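Local coordinates for protein oxidoreductase (Thermotoga maritima, PDB 1ZH8) that probably catalyses NADP-dependent oxidation or reduction of an as yet unnamed substrate, as a member of the GFO/IDH/MocA oxidoreductase family with a Rossmann-fold nucleotide-binding domain, at residues D223-L228 and S251-G256; W216-A221 and V327-N332; H203-R208 and L317-F322. All coordinates share one frame; numbering follows the deposited sequence.

Interaction 1. Residues D223-L228 and S251-G256; sequences DLSPLL and SYSLKG. With NA (sodium ion), chain C; EDO (1,2-ethanediol), chain F.
Leu228 makes the main apolar bridge between the two loops, lying against Tyr252 and Ser253. Its CG stands anti to its own carbonyl carbon (chi1 -45°), which sends the branch away from the bound sodium ion and across to 251-256. CB is still near the metal, at 4.0 Å from the sodium ion; the chain forks at CG, and of the two methyls CD1 does the touching. It comes within 3.6 Å of Tyr252 CB and also leans on Ser253 CB, so one methyl spans two neighbouring residues, the leucine crossing the tyrosine at about a right angle. Beside it, Ser225 CB meets Ser253 CB at 3.7 Å, and farther out the CD1 methyls of Leu224 and Leu254 make a looser contact. No hydrogen bond spans the two loops; each loop has side-chain bonds of its own. Ser225 OG accepts from Leu227 N (3.0 Å) in an ST turn, while Ser251 OG takes up Leu254 N in an ST motif. The first loop is also wrapped round sodium, bound by Asp223 OD1 at 2.4 Å and by the carbonyl oxygens of Ser225 and Leu228, with Gly230 O and Asp232 OD2 completing the site. The metal thus fixes the backbone from which Leu228 projects. Beyond Leu254 in the chain, Lys255 N donates to O1 of an ethanediol, probably from the crystallisation liquor, at 3.2 Å. Both loops leave the same end of the large mixed sheet, after strands 214-222 and 245-251; Tyr252 and Leu228 pack on helix 195-211, Ser251 and Leu254 on Trp171, while Leu224 and Leu254 also touch the second subunit at its Val164 and Gly264.

Interaction 2. Residues W216-A221 and V327-N332; sequences WISAVA and VRSAGN
Ala219, Ser329 and Gly331 carry this contact, in which the turn after a helix takes hold of a strand through one residue's backbone. Ala219 N points almost straight at Ser329 OG (2.9 Å, N-H...O 167°), and Ala219 O receives Gly331 N at 2.7 Å. That second bond is less direct, the donor standing 36° above the carbonyl plane. Ser329 presents its hydroxyl to the strand because OG lies anti to the backbone N (chi1 168°), while its CB rests against Ile217 CD1 at 3.6 Å. With an alanine here in place of Ser329, the buried Ala219 N-H would probably be left without its acceptor. Ala330, with positive phi, is the first residue to leave helical angles, and the chain swings through a type I' turn closed by Asn332 N on Ser329 O (2.7 Å). Gly331 sits within the turn at a positive phi where any side chain would collide with the carbonyl oxygen of Ala330. Ser218 OG lies 2.8 Å from Gly331 O and is also hydrogen-bonded to Ser218 OG of the second subunit. Nearer the helix, Ala221 CB packs on the backbone of Val327. The turn delivers the chain to the short strand 334-335, which pairs with Ile217 at the border of the large mixed sheet. On its other side strand 214-222 is bonded to strand 233-240, and Ile217 and Ala219 face Ala325 and Cys326 of helix 313-329.

Interaction 3. Residues H203-R208 and L317-F322; sequences HAAAMR and LKDLAF
A bend at chi3 (47°) turns the guanidinium of Arg208 toward Asp319, whose CG, anti to its own carbonyl carbon, swings the carboxylate over to the same place. Arg208 NH1 then reaches Asp319 OD1 at 2.9 Å in a salt bridge. The two planes are 59° apart, so this is a single skewed bond, approaching OD1 from above the carboxylate plane. Both charges have other partners: Asp319 OD2 pairs with Arg143, and Arg208 is also bound by Glu213 at NE and by Gln315 at NH2, which together limit the rotation of the guanidinium. Lys318 lays its CB over one face of that group, 3.8 Å from Arg208 CZ, and its CD lies 3.4 Å from Arg208 NH2. The extended lysine chain carries NZ on past the arginine. At the crossing Ala204 CB meets Asp319 O at 3.6 Å, and Ala205 CB packs beside the carboxylate. Phe322 carries its ring to helix 195-211, where Ala204 CB lies 3.9 Å from Phe322 CD2. Farther along the ring, Met207 (selenomethionine) crosses at about a right angle with its CE 3.9 Å from Phe322 CE2. The axes of the two short segments approach to 8.6 Å at an angle of 109°. This is a buried, steep helix-helix crossing with alanines at its centre, set on one face of the open sheet of the alpha+beta C-terminal domain of the GFO/IDH/MocA type, with Leu317 and Ala321 turned to helix 119-131 of the Rossmann fold.

Following the chain past the Rossmann strands, helix 195-211 supplies 203-208, strand 214-222 supplies 216-221, and the sodium-binding loop 223-228 comes next. Interaction 1 closes first, when 251-256 returns after two strands of the mixed sheet; this short loop is enclosed by the longer ones of interactions 2 and 3. Helix 313-329 then closes both, 317-322 meeting 203-208 before 327-332 meets 216-221, so these two cross rather than nest. They also touch directly, Ile217 CG2 packing on Phe322 CE1, while Tyr252 OH lies against His203 CE1 to connect interactions 1 and 3. Together they join the C-terminal helix to the sheet, helix 195-211 and the loops at the sheet's end.

Interaction 1. Residues D223-L228 and S251-G256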
loop_
_atom_site.group_PDB
_atom_site.type_symbol
_atom_site.label_atom_id
_atom_site.label_comp_id
_atom_site.label_asym_id
_atom_site.label_seq_id
_atom_site.Cartn_x
_atom_site.Cartn_y
_atom_site.Cartn_z
ATOM N N ASP A 223 -8.092 0.685 -15.621
ATOM C CA ASP A 223 -7.696 1.191 -16.922
ATOM C C ASP A 223 -7.974 2.690 -16.932
ATOM O O ASP A 223 -9.100 3.091 -17.164
ATOM C CB ASP A 223 -8.505 0.468 -17.999
ATOM C CG ASP A 223 -8.223 0.980 -19.418
ATOM O OD1 ASP A 223 -7.606 2.051 -19.597
ATOM O OD2 ASP A 223 -8.616 0.297 -20.378
ATOM N N LEU A 224 -6.951 3.511 -16.684
ATOM C CA LEU A 224 -7.139 4.957 -16.435
ATOM C C LEU A 224 -6.762 5.871 -17.610
ATOM O O LEU A 224 -7.161 7.035 -17.663
ATOM C CB LEU A 224 -6.324 5.396 -15.214
ATOM C CG LEU A 224 -6.573 4.801 -13.831
ATOM C CD1 LEU A 224 -5.454 5.272 -12.934
ATOM C CD2 LEU A 224 -7.959 5.231 -13.297
ATOM N N SER A 225 -5.951 5.351 -18.522
ATOM C CA SER A 225 -5.552 6.101 -19.698
ATOM C C SER A 225 -6.049 5.434 -20.982
ATOM O O SER A 225 -5.779 4.257 -21.202
ATOM C CB SER A 225 -4.030 6.252 -19.754
ATOM O OG SER A 225 -3.663 6.931 -20.947
ATOM N N PRO A 226 -6.754 6.194 -21.838
ATOM C CA PRO A 226 -7.154 5.664 -23.154
ATOM C C PRO A 226 -5.947 5.568 -24.082
ATOM O O PRO A 226 -6.041 5.045 -25.197
ATOM C CB PRO A 226 -8.149 6.704 -23.688
ATOM C CG PRO A 226 -7.887 7.971 -22.902
ATOM C CD PRO A 226 -7.206 7.581 -21.606
ATOM N N LEU A 227 -4.812 6.075 -23.614
ATOM C CA LEU A 227 -3.622 6.095 -24.424
ATOM C C LEU A 227 -2.889 4.771 -24.314
ATOM O O LEU A 227 -2.204 4.353 -25.241
ATOM C CB LEU A 227 -2.740 7.261 -23.997
ATOM C CG LEU A 227 -1.376 7.423 -24.666
ATOM C CD1 LEU A 227 -1.489 7.729 -26.188
ATOM C CD2 LEU A 227 -0.604 8.509 -23.924
ATOM N N LEU A 228 -3.045 4.102 -23.177
ATOM C CA LEU A 228 -2.309 2.864 -22.916
ATOM C C LEU A 228 -3.247 1.680 -23.052
ATOM O O LEU A 228 -4.266 1.607 -22.356
ATOM C CB LEU A 228 -1.656 2.879 -21.533
ATOM C CG LEU A 228 -0.901 4.130 -21.072
ATOM C CD1 LEU A 228 -0.294 3.903 -19.700
ATOM C CD2 LEU A 228 0.174 4.519 -22.040
ATOM N N SER A 251 1.218 3.192 -11.458
ATOM C CA SER A 251 0.442 3.806 -12.529
ATOM C C SER A 251 1.379 4.002 -13.687
ATOM O O SER A 251 2.407 4.634 -13.551
ATOM C CB SER A 251 -0.099 5.159 -12.111
ATOM O OG SER A 251 -0.765 5.776 -13.203
ATOM N N TYR A 252 1.046 3.447 -14.836
ATOM C CA TYR A 252 1.882 3.694 -15.988
ATOM C C TYR A 252 1.646 5.081 -16.586
ATOM O O TYR A 252 2.498 5.574 -17.325
ATOM C CB TYR A 252 1.707 2.595 -17.002
ATOM C CG TYR A 252 2.405 1.342 -16.565
ATOM C CD1 TYR A 252 1.794 0.458 -15.683
ATOM C CD2 TYR A 252 3.681 1.031 -17.038
ATOM C CE1 TYR A 252 2.441 -0.711 -15.268
ATOM C CE2 TYR A 252 4.338 -0.115 -16.631
ATOM C CZ TYR A 252 3.714 -0.984 -15.745
ATOM O OH TYR A 252 4.351 -2.133 -15.344
ATOM N N SER A 253 0.535 5.735 -16.237
ATOM C CA SER A 253 0.167 6.991 -16.910
ATOM C C SER A 253 0.344 8.254 -16.057
ATOM O O SER A 253 0.574 9.324 -16.595
ATOM C CB SER A 253 -1.260 6.884 -17.462
ATOM O OG SER A 253 -2.031 8.032 -17.179
ATOM N N LEU A 254 0.277 8.123 -14.736
ATOM C CA LEU A 254 0.412 9.280 -13.847
ATOM C C LEU A 254 1.828 9.483 -13.292
ATOM O O LEU A 254 2.611 8.535 -13.215
ATOM C CB LEU A 254 -0.612 9.186 -12.714
ATOM C CG LEU A 254 -2.073 9.109 -13.175
ATOM C CD1 LEU A 254 -2.967 8.695 -12.029
ATOM C CD2 LEU A 254 -2.544 10.428 -13.788
ATOM N N LYS A 255 2.123 10.729 -12.908
ATOM C CA LYS A 255 3.436 11.183 -12.435
ATOM C C LYS A 255 3.566 11.184 -10.917
ATOM O O LYS A 255 2.593 11.411 -10.181
ATOM C CB LYS A 255 3.706 12.610 -12.920
ATOM C CG LYS A 255 4.347 12.726 -14.295
ATOM C CD LYS A 255 4.545 14.207 -14.690
ATOM C CE LYS A 255 5.157 14.337 -16.094
ATOM N NZ LYS A 255 5.764 15.687 -16.329
ATOM N N GLY A 256 4.792 10.960 -10.457
ATOM C CA GLY A 256 5.120 11.033 -9.031
ATOM C C GLY A 256 6.514 10.489 -8.769
ATOM O O GLY A 256 7.257 10.136 -9.709
HETATM NA NA NA C . -5.412 1.883 -20.591
HETATM C C1 EDO F . -0.528 14.122 -12.527
HETATM O O1 EDO F . 0.256 13.234 -13.346
HETATM C C2 EDO F . -0.783 13.527 -11.139
HETATM O O2 EDO F . 0.444 13.084 -10.539
#

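Interaction 2. Residues W216-A221 and V327-N332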
loop_
_atom_site.group_PDB
_atom_site.type_symbol
_atom_site.label_atom_id
_atom_site.label_comp_id
_atom_site.label_asym_id
_atom_site.label_seq_id
_atom_site.Cartn_x
_atom_site.Cartn_y
_atom_site.Cartn_z
ATOM N N TRP A 216 0.243 -15.098 -1.304
ATOM C CA TRP A 216 -1.062 -14.643 -1.744
ATOM C C TRP A 216 -1.012 -13.158 -2.021
ATOM O O TRP A 216 -0.202 -12.438 -1.421
ATOM C CB TRP A 216 -2.158 -14.974 -0.710
ATOM C CG TRP A 216 -1.991 -14.280 0.610
ATOM C CD1 TRP A 216 -1.446 -14.807 1.747
ATOM C CD2 TRP A 216 -2.382 -12.928 0.944
ATOM N NE1 TRP A 216 -1.472 -13.875 2.766
ATOM C CE2 TRP A 216 -2.031 -12.714 2.295
ATOM C CE3 TRP A 216 -2.995 -11.885 0.233
ATOM C CZ2 TRP A 216 -2.261 -11.491 2.944
ATOM C CZ3 TRP A 216 -3.220 -10.667 0.887
ATOM C CH2 TRP A 216 -2.857 -10.489 2.222
ATOM N N ILE A 217 -1.895 -12.720 -2.911
ATOM C CA ILE A 217 -2.060 -11.318 -3.232
ATOM C C ILE A 217 -3.526 -10.977 -3.206
ATOM O O ILE A 217 -4.379 -11.859 -3.330
ATOM C CB ILE A 217 -1.530 -10.992 -4.629
ATOM C CG1 ILE A 217 -2.277 -11.812 -5.680
ATOM C CG2 ILE A 217 -0.080 -11.337 -4.730
ATOM C CD1 ILE A 217 -3.585 -11.215 -6.152
ATOM N N SER A 218 -3.806 -9.682 -3.086
ATOM C CA SER A 218 -5.149 -9.140 -3.197
ATOM C C SER A 218 -4.914 -7.799 -3.874
ATOM O O SER A 218 -4.118 -7.006 -3.397
ATOM C CB SER A 218 -5.743 -8.975 -1.792
ATOM O OG SER A 218 -6.951 -8.227 -1.793
ATOM N N ALA A 219 -5.554 -7.531 -5.000
ATOM C CA ALA A 219 -5.180 -6.354 -5.772
ATOM C C ALA A 219 -6.334 -5.761 -6.533
ATOM O O ALA A 219 -7.304 -6.451 -6.848
ATOM C CB ALA A 219 -4.039 -6.702 -6.743
ATOM N N VAL A 220 -6.219 -4.481 -6.860
ATOM C CA VAL A 220 -7.221 -3.831 -7.701
ATOM C C VAL A 220 -6.536 -3.174 -8.918
ATOM O O VAL A 220 -5.621 -2.364 -8.766
ATOM C CB VAL A 220 -8.106 -2.852 -6.867
ATOM C CG1 VAL A 220 -7.246 -1.887 -6.106
ATOM C CG2 VAL A 220 -9.088 -2.093 -7.738
ATOM N N ALA A 221 -6.965 -3.572 -10.114
ATOM C CA ALA A 221 -6.393 -3.105 -11.378
ATOM C C ALA A 221 -7.393 -2.239 -12.120
ATOM O O ALA A 221 -8.562 -2.605 -12.230
ATOM C CB ALA A 221 -6.013 -4.268 -12.223
ATOM N N VAL A 327 -4.140 -9.043 -11.547
ATOM C CA VAL A 327 -5.090 -8.654 -12.587
ATOM C C VAL A 327 -6.443 -9.272 -12.328
ATOM O O VAL A 327 -7.470 -8.600 -12.455
ATOM C CB VAL A 327 -4.587 -9.041 -14.009
ATOM C CG1 VAL A 327 -5.700 -8.937 -15.052
ATOM C CG2 VAL A 327 -3.437 -8.149 -14.415
ATOM N N ARG A 328 -6.458 -10.535 -11.925
ATOM C CA ARG A 328 -7.734 -11.193 -11.729
ATOM C C ARG A 328 -8.304 -11.128 -10.308
ATOM O O ARG A 328 -9.483 -11.462 -10.098
ATOM C CB ARG A 328 -7.726 -12.603 -12.320
ATOM C CG ARG A 328 -6.973 -13.660 -11.548
ATOM C CD ARG A 328 -6.676 -14.819 -12.504
ATOM N NE ARG A 328 -6.785 -16.123 -11.850
ATOM C CZ ARG A 328 -6.378 -17.275 -12.385
ATOM N NH1 ARG A 328 -5.818 -17.311 -13.602
ATOM N NH2 ARG A 328 -6.526 -18.397 -11.687
ATOM N N SER A 329 -7.499 -10.638 -9.353
ATOM C CA SER A 329 -7.946 -10.531 -7.958
ATOM C C SER A 329 -9.241 -9.750 -7.756
ATOM O O SER A 329 -10.099 -10.184 -7.004
ATOM C CB SER A 329 -6.864 -9.935 -7.055
ATOM O OG SER A 329 -7.427 -9.597 -5.779
ATOM N N ALA A 330 -9.373 -8.588 -8.391
ATOM C CA ALA A 330 -10.505 -7.693 -8.115
ATOM C C ALA A 330 -10.705 -7.542 -6.600
ATOM O O ALA A 330 -11.845 -7.448 -6.108
ATOM C CB ALA A 330 -11.788 -8.193 -8.785
ATOM N N GLY A 331 -9.583 -7.536 -5.876
ATOM C CA GLY A 331 -9.587 -7.359 -4.438
ATOM C C GLY A 331 -9.760 -8.638 -3.656
ATOM O O GLY A 331 -9.675 -8.636 -2.432
ATOM N N ASN A 332 -10.017 -9.733 -4.353
ATOM C CA ASN A 332 -10.114 -11.028 -3.699
ATOM C C ASN A 332 -8.741 -11.661 -3.488
ATOM O O ASN A 332 -7.798 -11.437 -4.264
ATOM C CB ASN A 332 -11.015 -11.966 -4.507
ATOM C CG ASN A 332 -12.470 -11.556 -4.443
ATOM O OD1 ASN A 332 -13.098 -11.598 -3.386
ATOM N ND2 ASN A 332 -13.012 -11.149 -5.573
#

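Interaction 3. Residues H203-R208 and L317-F322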
loop_
_atom_site.group_PDB
_atom_site.type_symbol
_atom_site.label_atom_id
_atom_site.label_comp_id
_atom_site.label_asym_id
_atom_site.label_seq_id
_atom_site.Cartn_x
_atom_site.Cartn_y
_atom_site.Cartn_z
ATOM N N HIS A 203 9.139 -5.900 -11.836
ATOM C CA HIS A 203 8.925 -5.652 -10.423
ATOM C C HIS A 203 8.762 -6.952 -9.597
ATOM O O HIS A 203 9.328 -7.071 -8.500
ATOM C CB HIS A 203 7.780 -4.653 -10.250
ATOM C CG HIS A 203 7.831 -3.516 -11.238
ATOM N ND1 HIS A 203 6.722 -3.079 -11.935
ATOM C CD2 HIS A 203 8.873 -2.777 -11.698
ATOM C CE1 HIS A 203 7.072 -2.103 -12.757
ATOM N NE2 HIS A 203 8.371 -1.896 -12.631
ATOM N N ALA A 204 8.044 -7.943 -10.122
ATOM C CA ALA A 204 7.922 -9.219 -9.420
ATOM C C ALA A 204 9.291 -9.888 -9.319
ATOM O O ALA A 204 9.652 -10.469 -8.272
ATOM C CB ALA A 204 6.924 -10.137 -10.141
ATOM N N ALA A 205 10.068 -9.793 -10.402
ATOM C CA ALA A 205 11.390 -10.380 -10.397
ATOM C C ALA A 205 12.198 -9.808 -9.221
ATOM O O ALA A 205 12.754 -10.563 -8.399
ATOM C CB ALA A 205 12.083 -10.156 -11.726
ATOM N N ALA A 206 12.180 -8.483 -9.096
ATOM C CA ALA A 206 12.944 -7.816 -8.043
ATOM C C ALA A 206 12.462 -8.181 -6.645
ATOM O O ALA A 206 13.266 -8.498 -5.772
ATOM C CB ALA A 206 12.955 -6.310 -8.242
HETATM N N MSE A 207 11.153 -8.164 -6.431
HETATM C CA MSE A 207 10.619 -8.465 -5.097
HETATM C C MSE A 207 10.944 -9.914 -4.702
HETATM O O MSE A 207 11.280 -10.193 -3.535
HETATM C CB MSE A 207 9.121 -8.197 -5.067
HETATM C CG MSE A 207 8.813 -6.735 -5.325
HETATM SE SE MSE A 207 6.927 -6.281 -5.186
HETATM C CE MSE A 207 6.359 -6.541 -7.065
ATOM N N ARG A 208 10.864 -10.830 -5.671
ATOM C CA ARG A 208 11.180 -12.226 -5.388
ATOM C C ARG A 208 12.676 -12.406 -5.110
ATOM O O ARG A 208 13.067 -13.230 -4.277
ATOM C CB ARG A 208 10.706 -13.173 -6.506
ATOM C CG ARG A 208 9.180 -13.181 -6.745
ATOM C CD ARG A 208 8.786 -14.108 -7.919
ATOM N NE ARG A 208 9.440 -15.413 -7.829
ATOM C CZ ARG A 208 10.433 -15.815 -8.622
ATOM N NH1 ARG A 208 10.870 -15.030 -9.588
ATOM N NH2 ARG A 208 10.992 -17.011 -8.454
ATOM N N LEU A 317 8.020 -17.527 -15.198
ATOM C CA LEU A 317 6.637 -17.925 -15.087
ATOM C C LEU A 317 6.099 -17.439 -13.737
ATOM O O LEU A 317 4.993 -16.905 -13.657
ATOM C CB LEU A 317 6.484 -19.433 -15.273
ATOM C CG LEU A 317 5.016 -19.875 -15.365
ATOM C CD1 LEU A 317 4.384 -19.355 -16.622
ATOM C CD2 LEU A 317 4.859 -21.402 -15.276
ATOM N N LYS A 318 6.908 -17.594 -12.691
ATOM C CA LYS A 318 6.543 -17.076 -11.367
ATOM C C LYS A 318 6.376 -15.554 -11.353
ATOM O O LYS A 318 5.493 -15.042 -10.676
ATOM C CB LYS A 318 7.539 -17.528 -10.290
ATOM C CG LYS A 318 7.511 -19.038 -10.027
ATOM C CD LYS A 318 8.728 -19.500 -9.204
ATOM C CE LYS A 318 8.538 -20.971 -8.790
ATOM N NZ LYS A 318 9.602 -21.481 -7.899
ATOM N N ASP A 319 7.198 -14.830 -12.116
ATOM C CA ASP A 319 6.999 -13.393 -12.212
ATOM C C ASP A 319 5.624 -13.089 -12.817
ATOM O O ASP A 319 4.877 -12.228 -12.316
ATOM C CB ASP A 319 8.067 -12.724 -13.072
ATOM C CG ASP A 319 9.474 -12.923 -12.552
ATOM O OD1 ASP A 319 9.666 -13.042 -11.323
ATOM O OD2 ASP A 319 10.393 -12.942 -13.404
ATOM N N LEU A 320 5.299 -13.806 -13.888
ATOM C CA LEU A 320 4.086 -13.536 -14.612
ATOM C C LEU A 320 2.889 -13.889 -13.722
ATOM O O LEU A 320 1.971 -13.099 -13.607
ATOM C CB LEU A 320 4.080 -14.286 -15.947
ATOM C CG LEU A 320 2.894 -14.056 -16.879
ATOM C CD1 LEU A 320 2.654 -12.579 -17.118
ATOM C CD2 LEU A 320 3.163 -14.732 -18.198
ATOM N N ALA A 321 2.949 -15.041 -13.054
ATOM C CA ALA A 321 1.913 -15.484 -12.105
ATOM C C ALA A 321 1.528 -14.438 -11.037
ATOM O O ALA A 321 0.340 -14.257 -10.746
ATOM C CB ALA A 321 2.332 -16.795 -11.435
ATOM N N PHE A 322 2.523 -13.764 -10.462
ATOM C CA PHE A 322 2.257 -12.673 -9.534
ATOM C C PHE A 322 1.350 -11.617 -10.181
ATOM O O PHE A 322 0.316 -11.250 -9.617
ATOM C CB PHE A 322 3.567 -12.028 -9.025
ATOM C CG PHE A 322 3.347 -10.766 -8.222
ATOM C CD1 PHE A 322 3.135 -10.827 -6.846
ATOM C CD2 PHE A 322 3.333 -9.523 -8.843
ATOM C CE1 PHE A 322 2.927 -9.674 -6.090
ATOM C CE2 PHE A 322 3.114 -8.353 -8.103
ATOM C CZ PHE A 322 2.914 -8.433 -6.721
#